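Local atomic coordinates of L-ornithine N(5)-monooxygenase (Pseudomonas aeruginosa, PDB entry 3S5W), a protein that uses FAD, NADPH and oxygen to hydroxylate the side-chain nitrogen of L-ornithine, the first step toward the siderophore pyoverdin. Residues T427-S430 / V431-V434; S306-D309 / T310-E314; E51-A55 / Q56-E60; T343-Q347 / G348-A352. All blocks are in the same frame, centred on the assembly; numbering follows the deposited sequence.

Contact 1: residues T427-S430 / V431-V434. With FAD (flavin-adenine dinucleotide), chain C; ONH (N~5~-hydroxy-L-ornithine), chain E.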
loop_
_atom_site.group_PDB
_atom_site.type_symbol
_atom_site.label_atom_id
_atom_site.label_comp_id
_atom_site.label_asym_id
_atom_site.label_seq_id
_atom_site.Cartn_x
_atom_site.Cartn_y
_atom_site.Cartn_z
ATOM N N THR A 427 -5.778 -1.440 -5.312
ATOM C CA THR A 427 -4.778 -1.242 -4.247
ATOM C C THR A 427 -4.359 0.218 -4.027
ATOM O O THR A 427 -3.417 0.473 -3.271
ATOM C CB THR A 427 -3.489 -2.030 -4.544
ATOM O OG1 THR A 427 -2.834 -1.465 -5.690
ATOM C CG2 THR A 427 -3.818 -3.523 -4.775
ATOM N N LEU A 428 -5.031 1.158 -4.693
ATOM C CA LEU A 428 -4.553 2.564 -4.711
ATOM C C LEU A 428 -5.514 3.478 -3.973
ATOM O O LEU A 428 -6.481 3.014 -3.357
ATOM C CB LEU A 428 -4.382 3.040 -6.168
ATOM C CG LEU A 428 -3.448 2.226 -7.066
ATOM C CD1 LEU A 428 -3.446 2.812 -8.480
ATOM C CD2 LEU A 428 -2.026 2.187 -6.517
ATOM N N LEU A 429 -5.252 4.786 -4.025
ATOM C CA LEU A 429 -6.225 5.780 -3.515
ATOM C C LEU A 429 -7.347 6.081 -4.515
ATOM O O LEU A 429 -8.333 6.732 -4.160
ATOM C CB LEU A 429 -5.495 7.102 -3.183
ATOM C CG LEU A 429 -4.420 7.009 -2.130
ATOM C CD1 LEU A 429 -3.533 8.257 -2.156
ATOM C CD2 LEU A 429 -5.062 6.801 -0.714
ATOM N N SER A 430 -7.198 5.594 -5.759
ATOM C CA SER A 430 -7.999 6.029 -6.913
ATOM C C SER A 430 -9.532 6.106 -6.790
ATOM O O SER A 430 -10.165 7.066 -7.250
ATOM C CB SER A 430 -7.599 5.213 -8.187
ATOM O OG SER A 430 -6.181 5.195 -8.353
ATOM N N VAL A 431 -10.128 5.076 -6.202
ATOM C CA VAL A 431 -11.591 5.004 -6.162
ATOM C C VAL A 431 -12.128 4.919 -4.718
ATOM O O VAL A 431 -13.280 4.570 -4.525
ATOM C CB VAL A 431 -12.179 3.841 -7.003
ATOM C CG1 VAL A 431 -11.897 4.028 -8.503
ATOM C CG2 VAL A 431 -11.657 2.457 -6.512
ATOM N N LEU A 432 -11.305 5.263 -3.738
ATOM C CA LEU A 432 -11.692 5.119 -2.341
ATOM C C LEU A 432 -13.035 5.777 -2.007
ATOM O O LEU A 432 -13.837 5.153 -1.334
ATOM C CB LEU A 432 -10.588 5.577 -1.397
ATOM C CG LEU A 432 -9.298 4.729 -1.367
ATOM C CD1 LEU A 432 -8.520 5.176 -0.188
ATOM C CD2 LEU A 432 -9.570 3.249 -1.267
ATOM N N PRO A 433 -13.296 7.020 -2.485
ATOM C CA PRO A 433 -14.611 7.604 -2.121
ATOM C C PRO A 433 -15.825 6.819 -2.613
ATOM O O PRO A 433 -16.873 6.780 -1.937
ATOM C CB PRO A 433 -14.593 8.999 -2.784
ATOM C CG PRO A 433 -13.123 9.330 -2.937
ATOM C CD PRO A 433 -12.433 7.984 -3.209
ATOM N N VAL A 434 -15.701 6.236 -3.801
ATOM C CA VAL A 434 -16.769 5.447 -4.389
ATOM C C VAL A 434 -16.860 4.044 -3.729
ATOM O O VAL A 434 -17.984 3.564 -3.432
ATOM C CB VAL A 434 -16.608 5.384 -5.961
ATOM C CG1 VAL A 434 -17.671 4.523 -6.581
ATOM C CG2 VAL A 434 -16.677 6.827 -6.569
HETATM P PA FAD C . -2.757 0.677 4.094
HETATM O O1A FAD C . -1.604 -0.214 3.824
HETATM O O2A FAD C . -2.507 2.173 3.839
HETATM O O5B FAD C . -3.228 0.514 5.641
HETATM C C5B FAD C . -3.324 -0.775 6.200
HETATM C C4B FAD C . -3.354 -0.539 7.700
HETATM O O4B FAD C . -3.584 -1.778 8.314
HETATM C C3B FAD C . -1.998 -0.051 8.199
HETATM O O3B FAD C . -2.146 1.193 8.855
HETATM C C2B FAD C . -1.518 -1.153 9.152
HETATM O O2B FAD C . -0.945 -0.628 10.344
HETATM C C1B FAD C . -2.801 -1.848 9.496
HETATM N N9A FAD C . -2.694 -3.275 9.780
HETATM C C8A FAD C . -2.097 -4.266 9.007
HETATM N N7A FAD C . -2.314 -5.461 9.631
HETATM C C5A FAD C . -3.051 -5.228 10.751
HETATM C C6A FAD C . -3.547 -6.076 11.740
HETATM N N6A FAD C . -3.539 -7.408 11.565
HETATM N N1A FAD C . -4.271 -5.513 12.789
HETATM C C2A FAD C . -4.525 -4.159 12.871
HETATM N N3A FAD C . -4.032 -3.310 11.885
HETATM C C4A FAD C . -3.306 -3.851 10.849
HETATM N N1 FAD C . -1.442 4.880 -3.810
HETATM C C2 FAD C . -1.801 6.007 -4.540
HETATM O O2 FAD C . -2.911 6.089 -5.038
HETATM N N3 FAD C . -0.911 7.046 -4.715
HETATM C C4 FAD C . 0.346 7.008 -4.164
HETATM O O4 FAD C . 1.098 7.987 -4.308
HETATM C C4X FAD C . 0.725 5.863 -3.436
HETATM N N5 FAD C . 1.996 5.784 -2.883
HETATM C C5X FAD C . 2.371 4.653 -2.178
HETATM C C6 FAD C . 3.659 4.586 -1.625
HETATM C C7 FAD C . 4.066 3.465 -0.914
HETATM C C7M FAD C . 5.468 3.461 -0.358
HETATM C C8 FAD C . 3.191 2.394 -0.777
HETATM C C8M FAD C . 3.561 1.152 -0.019
HETATM C C9 FAD C . 1.911 2.449 -1.320
HETATM C C9A FAD C . 1.474 3.586 -2.012
HETATM N N10 FAD C . 0.192 3.660 -2.568
HETATM C C10 FAD C . -0.167 4.792 -3.293
HETATM C "C1'" FAD C . -0.787 2.531 -2.477
HETATM C "C2'" FAD C . -1.407 2.334 -1.078
HETATM O "O2'" FAD C . -1.739 0.942 -1.046
HETATM C "C3'" FAD C . -2.665 3.180 -0.949
HETATM O "O3'" FAD C . -2.394 4.581 -1.156
HETATM C "C4'" FAD C . -3.303 3.048 0.457
HETATM O "O4'" FAD C . -2.297 3.228 1.447
HETATM C "C5'" FAD C . -4.112 1.744 0.679
HETATM O "O5'" FAD C . -4.906 1.940 1.834
HETATM P P FAD C . -5.356 0.732 2.813
HETATM O O1P FAD C . -6.030 1.404 3.984
HETATM O O2P FAD C . -6.165 -0.226 1.982
HETATM O O3P FAD C . -3.971 0.072 3.250
HETATM C C ONH E . -4.759 7.492 -11.030
HETATM N N ONH E . -2.719 7.165 -12.373
HETATM O O ONH E . -4.786 8.634 -11.577
HETATM C CA ONH E . -3.541 6.641 -11.255
HETATM C CB ONH E . -2.752 6.513 -9.946
HETATM C CD ONH E . -0.808 5.444 -8.877
HETATM N NE ONH E . 0.279 4.542 -9.160
HETATM C CG ONH E . -1.584 5.567 -10.169
HETATM O OZ ONH E . 1.368 4.584 -8.319
HETATM O OXT ONH E . -5.685 7.019 -10.311
HETATM O O HOH W 1 -8.932 2.855 -4.702
#

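Contact 2: residues S306-D309 / T310-E314. With NAP (NADP nicotinamide-adenine-dinucleotide phosphate), chain F.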
loop_
_atom_site.group_PDB
_atom_site.type_symbol
_atom_site.label_atom_id
_atom_site.label_comp_id
_atom_site.label_asym_id
_atom_site.label_seq_id
_atom_site.Cartn_x
_atom_site.Cartn_y
_atom_site.Cartn_z
ATOM N N SER A 306 6.202 -1.795 -11.741
ATOM C CA SER A 306 7.551 -1.800 -12.340
ATOM C C SER A 306 7.811 -0.554 -13.195
ATOM O O SER A 306 8.468 -0.627 -14.262
ATOM C CB SER A 306 7.778 -3.061 -13.198
ATOM O OG SER A 306 7.566 -4.240 -12.433
ATOM N N VAL A 307 7.302 0.584 -12.732
ATOM C CA VAL A 307 7.455 1.820 -13.493
ATOM C C VAL A 307 7.783 2.948 -12.506
ATOM O O VAL A 307 7.534 2.835 -11.290
ATOM C CB VAL A 307 6.194 2.185 -14.295
ATOM C CG1 VAL A 307 6.014 1.266 -15.555
ATOM C CG2 VAL A 307 4.908 2.205 -13.403
ATOM N N VAL A 308 8.352 4.003 -13.059
ATOM C CA VAL A 308 8.888 5.138 -12.315
ATOM C C VAL A 308 8.342 6.418 -12.981
ATOM O O VAL A 308 8.223 6.482 -14.222
ATOM C CB VAL A 308 10.424 5.130 -12.443
ATOM C CG1 VAL A 308 11.083 6.262 -11.669
ATOM C CG2 VAL A 308 11.010 3.751 -11.984
ATOM N N ASP A 309 7.979 7.406 -12.157
ATOM C CA ASP A 309 7.616 8.734 -12.669
ATOM C C ASP A 309 8.668 9.247 -13.679
ATOM O O ASP A 309 9.878 9.173 -13.423
ATOM C CB ASP A 309 7.470 9.731 -11.513
ATOM C CG ASP A 309 7.341 11.153 -12.017
ATOM O OD1 ASP A 309 8.318 11.931 -11.896
ATOM O OD2 ASP A 309 6.278 11.472 -12.609
ATOM N N THR A 310 8.207 9.720 -14.847
ATOM C CA THR A 310 9.125 10.201 -15.887
ATOM C C THR A 310 10.213 11.151 -15.373
ATOM O O THR A 310 11.370 10.988 -15.728
ATOM C CB THR A 310 8.357 10.834 -17.082
ATOM O OG1 THR A 310 7.593 9.807 -17.709
ATOM C CG2 THR A 310 9.321 11.359 -18.143
ATOM N N ASP A 311 9.839 12.128 -14.531
ATOM C CA ASP A 311 10.816 13.125 -14.069
ATOM C C ASP A 311 11.891 12.506 -13.211
ATOM O O ASP A 311 13.037 12.924 -13.244
ATOM C CB ASP A 311 10.145 14.296 -13.355
ATOM C CG ASP A 311 9.273 15.142 -14.319
ATOM O OD1 ASP A 311 9.525 15.161 -15.555
ATOM O OD2 ASP A 311 8.325 15.785 -13.835
ATOM N N LEU A 312 11.502 11.491 -12.440
ATOM C CA LEU A 312 12.451 10.783 -11.602
ATOM C C LEU A 312 13.400 9.914 -12.461
ATOM O O LEU A 312 14.598 9.824 -12.190
ATOM C CB LEU A 312 11.663 9.968 -10.526
ATOM C CG LEU A 312 12.451 9.182 -9.469
ATOM C CD1 LEU A 312 13.520 10.029 -8.828
ATOM C CD2 LEU A 312 11.526 8.601 -8.390
ATOM N N ILE A 313 12.884 9.299 -13.530
ATOM C CA ILE A 313 13.801 8.617 -14.489
ATOM C C ILE A 313 14.856 9.607 -15.035
ATOM O O ILE A 313 16.060 9.319 -15.075
ATOM C CB ILE A 313 13.039 7.975 -15.662
ATOM C CG1 ILE A 313 12.050 6.917 -15.128
ATOM C CG2 ILE A 313 14.026 7.411 -16.672
ATOM C CD1 ILE A 313 11.292 6.108 -16.214
ATOM N N GLU A 314 14.394 10.783 -15.442
ATOM C CA GLU A 314 15.319 11.800 -16.012
ATOM C C GLU A 314 16.379 12.197 -14.974
ATOM O O GLU A 314 17.569 12.346 -15.289
ATOM C CB GLU A 314 14.517 13.036 -16.471
ATOM C CG GLU A 314 13.848 12.834 -17.844
ATOM C CD GLU A 314 12.752 13.893 -18.162
ATOM O OE1 GLU A 314 11.920 13.621 -19.059
ATOM O OE2 GLU A 314 12.716 14.979 -17.514
HETATM P PA NAP F . 6.523 -2.659 -8.005
HETATM O O1A NAP F . 6.062 -1.712 -9.027
HETATM O O2A NAP F . 5.750 -3.883 -7.924
HETATM O O5B NAP F . 8.082 -2.843 -8.235
HETATM C C5B NAP F . 8.636 -4.030 -7.808
HETATM C C4B NAP F . 10.044 -3.996 -8.365
HETATM O O4B NAP F . 10.676 -5.072 -7.732
HETATM C C3B NAP F . 10.048 -4.256 -9.878
HETATM O O3B NAP F . 11.191 -3.575 -10.378
HETATM C C2B NAP F . 10.272 -5.778 -9.894
HETATM O O2B NAP F . 10.987 -6.181 -11.025
HETATM C C1B NAP F . 11.184 -5.992 -8.661
HETATM N N9A NAP F . 11.071 -7.385 -8.198
HETATM C C8A NAP F . 9.943 -8.009 -7.708
HETATM N N7A NAP F . 10.241 -9.293 -7.405
HETATM C C5A NAP F . 11.531 -9.497 -7.722
HETATM C C6A NAP F . 12.346 -10.628 -7.645
HETATM N N6A NAP F . 11.856 -11.782 -7.208
HETATM N N1A NAP F . 13.642 -10.528 -8.055
HETATM C C2A NAP F . 14.175 -9.358 -8.527
HETATM N N3A NAP F . 13.370 -8.229 -8.608
HETATM C C4A NAP F . 12.070 -8.312 -8.228
HETATM O O3 NAP F . 6.627 -1.955 -6.555
HETATM P PN NAP F . 7.018 -0.449 -6.049
HETATM O O1N NAP F . 7.062 -0.543 -4.551
HETATM O O2N NAP F . 8.220 0.111 -6.747
HETATM O O5D NAP F . 5.651 0.262 -6.515
HETATM C C5D NAP F . 5.440 1.485 -7.189
HETATM C C4D NAP F . 4.117 1.907 -6.560
HETATM O O4D NAP F . 3.904 3.287 -6.425
HETATM C C3D NAP F . 2.830 1.444 -7.223
HETATM O O3D NAP F . 2.727 0.041 -7.259
HETATM C C2D NAP F . 1.818 2.171 -6.322
HETATM O O2D NAP F . 1.327 1.452 -5.198
HETATM C C1D NAP F . 2.616 3.385 -5.828
HETATM P P2B NAP F . 10.307 -6.885 -12.317
HETATM O O1X NAP F . 11.525 -7.518 -12.980
HETATM O O2X NAP F . 9.692 -5.721 -13.069
HETATM O O3X NAP F . 9.252 -7.855 -11.849
#

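Contact 3: residues E51-A55 / Q56-E60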
loop_
_atom_site.group_PDB
_atom_site.type_symbol
_atom_site.label_atom_id
_atom_site.label_comp_id
_atom_site.label_asym_id
_atom_site.label_seq_id
_atom_site.Cartn_x
_atom_site.Cartn_y
_atom_site.Cartn_z
ATOM N N GLU A 51 -21.548 9.953 6.826
ATOM C CA GLU A 51 -22.507 10.619 5.912
ATOM C C GLU A 51 -23.878 9.970 5.884
ATOM O O GLU A 51 -24.880 10.658 5.715
ATOM C CB GLU A 51 -21.984 10.694 4.459
ATOM C CG GLU A 51 -20.668 11.478 4.330
ATOM C CD GLU A 51 -20.163 11.664 2.869
ATOM O OE1 GLU A 51 -20.727 11.049 1.927
ATOM O OE2 GLU A 51 -19.188 12.442 2.687
ATOM N N ARG A 52 -23.912 8.651 6.031
ATOM C CA ARG A 52 -25.152 7.890 6.002
ATOM C C ARG A 52 -25.920 7.903 7.333
ATOM O O ARG A 52 -27.121 7.625 7.347
ATOM C CB ARG A 52 -24.870 6.449 5.597
ATOM C CG ARG A 52 -24.430 6.255 4.161
ATOM C CD ARG A 52 -24.225 4.791 3.843
ATOM N NE ARG A 52 -23.896 4.548 2.429
ATOM C CZ ARG A 52 -24.774 4.455 1.429
ATOM N NH1 ARG A 52 -26.071 4.581 1.655
ATOM N NH2 ARG A 52 -24.354 4.219 0.185
ATOM N N ALA A 53 -25.223 8.241 8.421
ATOM C CA ALA A 53 -25.726 8.128 9.791
ATOM C C ALA A 53 -27.013 8.914 10.056
ATOM O O ALA A 53 -27.946 8.363 10.642
ATOM C CB ALA A 53 -24.639 8.499 10.809
ATOM N N GLN A 54 -27.085 10.175 9.620
ATOM C CA GLN A 54 -28.311 10.964 9.850
ATOM C C GLN A 54 -29.551 10.317 9.224
ATOM O O GLN A 54 -30.544 10.087 9.918
ATOM C CB GLN A 54 -28.163 12.423 9.421
ATOM C CG GLN A 54 -28.786 13.389 10.458
ATOM C CD GLN A 54 -29.398 14.637 9.843
ATOM O OE1 GLN A 54 -29.358 14.839 8.623
ATOM N NE2 GLN A 54 -29.972 15.488 10.692
ATOM N N ALA A 55 -29.475 9.962 7.945
ATOM C CA ALA A 55 -30.623 9.382 7.261
ATOM C C ALA A 55 -30.906 7.921 7.612
ATOM O O ALA A 55 -32.057 7.501 7.555
ATOM C CB ALA A 55 -30.505 9.553 5.761
ATOM N N GLN A 56 -29.874 7.144 7.957
ATOM C CA GLN A 56 -30.034 5.690 8.159
ATOM C C GLN A 56 -29.693 5.181 9.570
ATOM O O GLN A 56 -29.761 3.980 9.812
ATOM C CB GLN A 56 -29.235 4.904 7.109
ATOM C CG GLN A 56 -29.570 5.245 5.673
ATOM C CD GLN A 56 -28.618 4.615 4.658
ATOM O OE1 GLN A 56 -27.735 5.294 4.117
ATOM N NE2 GLN A 56 -28.792 3.330 4.393
ATOM N N GLY A 57 -29.336 6.078 10.483
ATOM C CA GLY A 57 -28.963 5.732 11.862
ATOM C C GLY A 57 -27.474 5.473 12.059
ATOM O O GLY A 57 -26.855 4.792 11.249
ATOM N N ALA A 58 -26.892 6.022 13.121
ATOM C CA ALA A 58 -25.476 5.800 13.431
ATOM C C ALA A 58 -25.254 4.336 13.783
ATOM O O ALA A 58 -26.070 3.744 14.495
ATOM C CB ALA A 58 -25.028 6.687 14.569
ATOM N N LEU A 59 -24.177 3.743 13.273
ATOM C CA LEU A 59 -23.815 2.361 13.625
ATOM C C LEU A 59 -22.772 2.350 14.729
ATOM O O LEU A 59 -22.145 3.374 15.000
ATOM C CB LEU A 59 -23.313 1.574 12.406
ATOM C CG LEU A 59 -24.288 1.280 11.262
ATOM C CD1 LEU A 59 -23.558 0.658 10.091
ATOM C CD2 LEU A 59 -25.462 0.386 11.689
ATOM N N GLU A 60 -22.607 1.200 15.381
ATOM C CA GLU A 60 -21.587 1.019 16.410
ATOM C C GLU A 60 -20.321 0.430 15.773
ATOM O O GLU A 60 -20.260 -0.773 15.502
ATOM C CB GLU A 60 -22.116 0.108 17.531
ATOM C CG GLU A 60 -22.742 0.874 18.702
ATOM C CD GLU A 60 -21.699 1.342 19.708
ATOM O OE1 GLU A 60 -20.708 0.609 19.921
ATOM O OE2 GLU A 60 -21.866 2.438 20.287
#

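Contact 4: residues T343-Q347 / G348-A352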
loop_
_atom_site.group_PDB
_atom_site.type_symbol
_atom_site.label_atom_id
_atom_site.label_comp_id
_atom_site.label_asym_id
_atom_site.label_seq_id
_atom_site.Cartn_x
_atom_site.Cartn_y
_atom_site.Cartn_z
ATOM N N THR A 343 24.732 -14.121 0.551
ATOM C CA THR A 343 25.349 -14.775 1.695
ATOM C C THR A 343 25.808 -13.725 2.708
ATOM O O THR A 343 26.456 -12.752 2.328
ATOM C CB THR A 343 26.593 -15.636 1.253
ATOM O OG1 THR A 343 26.226 -16.480 0.149
ATOM C CG2 THR A 343 27.114 -16.497 2.431
ATOM N N ALA A 344 25.476 -13.929 3.981
ATOM C CA ALA A 344 26.037 -13.135 5.079
ATOM C C ALA A 344 27.508 -13.501 5.302
ATOM O O ALA A 344 27.837 -14.683 5.427
ATOM C CB ALA A 344 25.241 -13.362 6.380
ATOM N N THR A 345 28.380 -12.493 5.330
ATOM C CA THR A 345 29.784 -12.658 5.725
ATOM C C THR A 345 30.142 -11.600 6.778
ATOM O O THR A 345 29.412 -10.604 6.966
ATOM C CB THR A 345 30.797 -12.564 4.526
ATOM O OG1 THR A 345 30.905 -11.207 4.063
ATOM C CG2 THR A 345 30.425 -13.480 3.339
ATOM N N ALA A 346 31.272 -11.800 7.457
ATOM C CA ALA A 346 31.801 -10.797 8.393
ATOM C C ALA A 346 31.970 -9.417 7.714
ATOM O O ALA A 346 31.755 -8.391 8.359
ATOM C CB ALA A 346 33.157 -11.279 9.020
ATOM N N GLN A 347 32.330 -9.415 6.425
ATOM C CA GLN A 347 32.586 -8.185 5.635
ATOM C C GLN A 347 31.344 -7.513 5.019
ATOM O O GLN A 347 31.442 -6.400 4.514
ATOM C CB GLN A 347 33.593 -8.447 4.496
ATOM C CG GLN A 347 35.046 -8.739 4.931
ATOM C CD GLN A 347 35.271 -10.203 5.286
ATOM O OE1 GLN A 347 35.776 -10.515 6.373
ATOM N NE2 GLN A 347 34.892 -11.114 4.374
ATOM N N GLY A 348 30.196 -8.187 5.044
ATOM C CA GLY A 348 28.968 -7.635 4.463
ATOM C C GLY A 348 28.095 -8.707 3.832
ATOM O O GLY A 348 28.244 -9.901 4.147
ATOM N N ILE A 349 27.150 -8.282 2.989
ATOM C CA ILE A 349 26.276 -9.204 2.288
ATOM C C ILE A 349 26.883 -9.420 0.895
ATOM O O ILE A 349 27.005 -8.472 0.098
ATOM C CB ILE A 349 24.786 -8.695 2.204
ATOM C CG1 ILE A 349 24.239 -8.379 3.610
ATOM C CG2 ILE A 349 23.887 -9.696 1.451
ATOM C CD1 ILE A 349 24.299 -9.564 4.606
ATOM N N GLU A 350 27.266 -10.664 0.616
ATOM C CA GLU A 350 27.910 -10.989 -0.644
ATOM C C GLU A 350 26.828 -11.420 -1.634
ATOM O O GLU A 350 26.031 -12.299 -1.346
ATOM C CB GLU A 350 28.980 -12.089 -0.415
ATOM C CG GLU A 350 29.686 -12.508 -1.674
ATOM C CD GLU A 350 30.698 -13.596 -1.403
ATOM O OE1 GLU A 350 31.718 -13.319 -0.748
ATOM O OE2 GLU A 350 30.446 -14.729 -1.828
ATOM N N LEU A 351 26.772 -10.769 -2.793
ATOM C CA LEU A 351 25.752 -11.090 -3.781
ATOM C C LEU A 351 26.452 -11.631 -5.010
ATOM O O LEU A 351 27.395 -11.010 -5.490
ATOM C CB LEU A 351 24.967 -9.831 -4.206
ATOM C CG LEU A 351 24.142 -9.071 -3.161
ATOM C CD1 LEU A 351 23.294 -7.987 -3.864
ATOM C CD2 LEU A 351 23.247 -10.004 -2.341
ATOM N N ALA A 352 25.977 -12.777 -5.495
ATOM C CA ALA A 352 26.432 -13.337 -6.760
ATOM C C ALA A 352 25.443 -12.847 -7.815
ATOM O O ALA A 352 24.250 -13.161 -7.766
ATOM C CB ALA A 352 26.503 -14.879 -6.696
#

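Contact 1: residues T427-S430 / V431-V434
Two neighbouring leucines straddle the pyrimidine end of the flavin, and one of them, Leu429, also packs on Leu432. Leu429 sends CD1 over one face of the ring, 3.7 Å from FAD C2, while Leu428 lies to the other side of the ring plane with CD2 3.9 Å from FAD N1. At the rim between them the flavin carbonyl is held by the backbone: Leu429 N donates to FAD O2 at 2.9 Å. Two residues back, FAD O2' donates to Thr427 O, so the chain grips the ribityl arm as well as the ring. On the side taken by Leu428, its CD1 rests against the aliphatic chain of the hydroxyornithine. Ser430 reaches the other end of that ligand, its OG turned away from its own carbonyl carbon (chi1 -49°) and donating to ONH OXT over 2.7 Å. The chain then folds through a type I beta turn from Leu429 to Leu432, closed by a weak bond of 3.3 Å from Leu432 N to Leu429 O. A water bridges the bend, donating to Leu428 O and accepting from Val431 N, the N-cap residue. Leu432 CD1 meets Leu429 CD2 at 3.9 Å, the two side chains crossing obliquely. From here helix 432-447 sets off, with Leu432 seated on Pro40, Ser41 and Ala44 at the start of helix 40-56, whose Ser41 also binds the FAD.

Contact 2: residues S306-D309 / T310-E314
Asp309 OD1 takes two backbone N-H groups from the first turn of the helix that follows it: Asp311 N, weakly, at 3.0 Å, and Leu312 N at 3.3 Å. The second donor comes to the anti side of the oxygen and 34° out of the carboxylate plane, so the grip is oblique; it caps the N-terminus of the helix. With CG swung opposite the backbone N (chi1 170°), the carboxylate folds forward over the helix start. The same residue's carbonyl starts the regular helical pattern, Ile313 N donating to Asp309 O at 3.0 Å. Asp311 OD2 lies 4.3 Å from Asp309 OD1; the two negative charges probably profit from the positive end of the helix dipole, which would offset their mutual repulsion. Just ahead of the cap, Val308 forms a hydrophobic staple with Ile313, its CB meeting Ile313 CG1 at 3.6 Å. Val308 CG1 also abuts Leu312 CG at 3.9 Å, and these two side chains cross at about a right angle. Farther up the loop, Ser306 holds NADP at the diphosphate and at the 2'-phosphate, its N bonding NAP O1A and its OG reaching NAP O2X at 2.7 Å. The cap thus turns the chain from cofactor to helix 310-326, which lays Leu312 against Gln237, Ala240 and Ile244 of helix 237-249, while Gln237 OE1 takes the backbone N-H of Asp309.

Contact 3: residues E51-A55 / Q56-E60
Gln56 and Arg52, one helical turn apart, run side by side and point the same way off the last turn of helix 40-56. Their ends meet in a hydrogen bond from Arg52 NH1 to Gln56 OE1 of 3.1 Å. It is well formed on both sides: the oxygen lies only 4° out of the guanidinium plane, and the N-H falls on a lone pair within the amide's carbonyl plane. The two flat groups are nevertheless turned 72° against each other, so they join at their edges rather than stacking. OE1 also lies along the aliphatic part of the arginine, 3.4 Å from Arg52 CB. The other guanidinium nitrogens are taken by helix 432-447, Arg52 NE bonding Ser440 OG and NH2 the carbonyl of Glu437; this holds the arginine in place while Gln56 lines it from the side. The backbone bond from Gln56 N to Arg52 O, 2.9 Å, is a regular helical one; the next, from Gly57 N to Ala53 O at 2.7 Å, is already weak. Ala53 marks where the chain comes off, its CB sitting 4.2 Å from Ala58 CB once the chain has doubled back. Gly57, at a positive phi of 91°, makes that reversal, and its carbonyl receives Tyr444 OH. The exit leads directly toward strand 61-65, parallel to strand 30-36, so this is the helix-to-strand corner of the beta-alpha-beta crossover found in Rossmann-type FAD-binding folds.

Contact 4: residues T343-Q347 / G348-A352
Strands 343-345 and 348-352 run antiparallel, axes 4.8 Å apart and 144° between their directions, as the two arms of a tight beta hairpin with a two-residue loop. Thr343 and Glu350 form a hydrogen-bonded pair, donating to each other's carbonyls: Thr343 N to Glu350 O at 2.9 Å and Glu350 N to Thr343 O at 2.8 Å. Next comes the non-hydrogen-bonded pair Ala344 and Ile349, where Ile349 CD1 bends back to 4.0 Å from Ala344 CA. Thr345 and Gly348 close the ladder across a type I turn through Ala346 and Gln347. Thr343, Thr345 and Glu350 share one face of the sheet, and Thr345 CG2 rests 4.3 Å from Glu350 CB. The chain of Glu350 stays extended, CG anti to the backbone N (chi1 179°), and its carboxylate forms a salt bridge with Arg341 of the same hairpin; Arg341 also bonds Thr343 OG1. The opposite face carries Ala344 and Ile349, both against Arg206. Strand 361-366 flanks the second arm, making this the turn end of a three-stranded antiparallel sheet. At the bend, Thr345 OG1 accepts a weak bond from Gln347 N, an ST turn nested in the hairpin, and turns its own proton inward. Gly348 O is therefore held twice, by Thr345 N at 2.9 Å and, from above the carbonyl plane, by Thr345 OG1 at 3.0 Å.

How the contacts relate
Contacts 1 and 2 both reach the bound ligands: contact 1 touches flavin and hydroxyornithine, contact 2 the phosphates of NADP, and their nearest atoms are about 10 Å apart. Leu428 of contact 1 also touches NADP, so the dinucleotide links the two. Contact 3 is peripheral, its nearest atom about 7 Å from contact 1, yet the two are tied by helices: contact 3 ends helix 40-56, whose start packs against Leu432, and its Arg52 grips helix 432-447, which contact 1 begins. Contact 4 is remote, centres about 42 Å from contact 1 and 58 Å from contact 3, and its Ile349 stays about 14 Å from NADP.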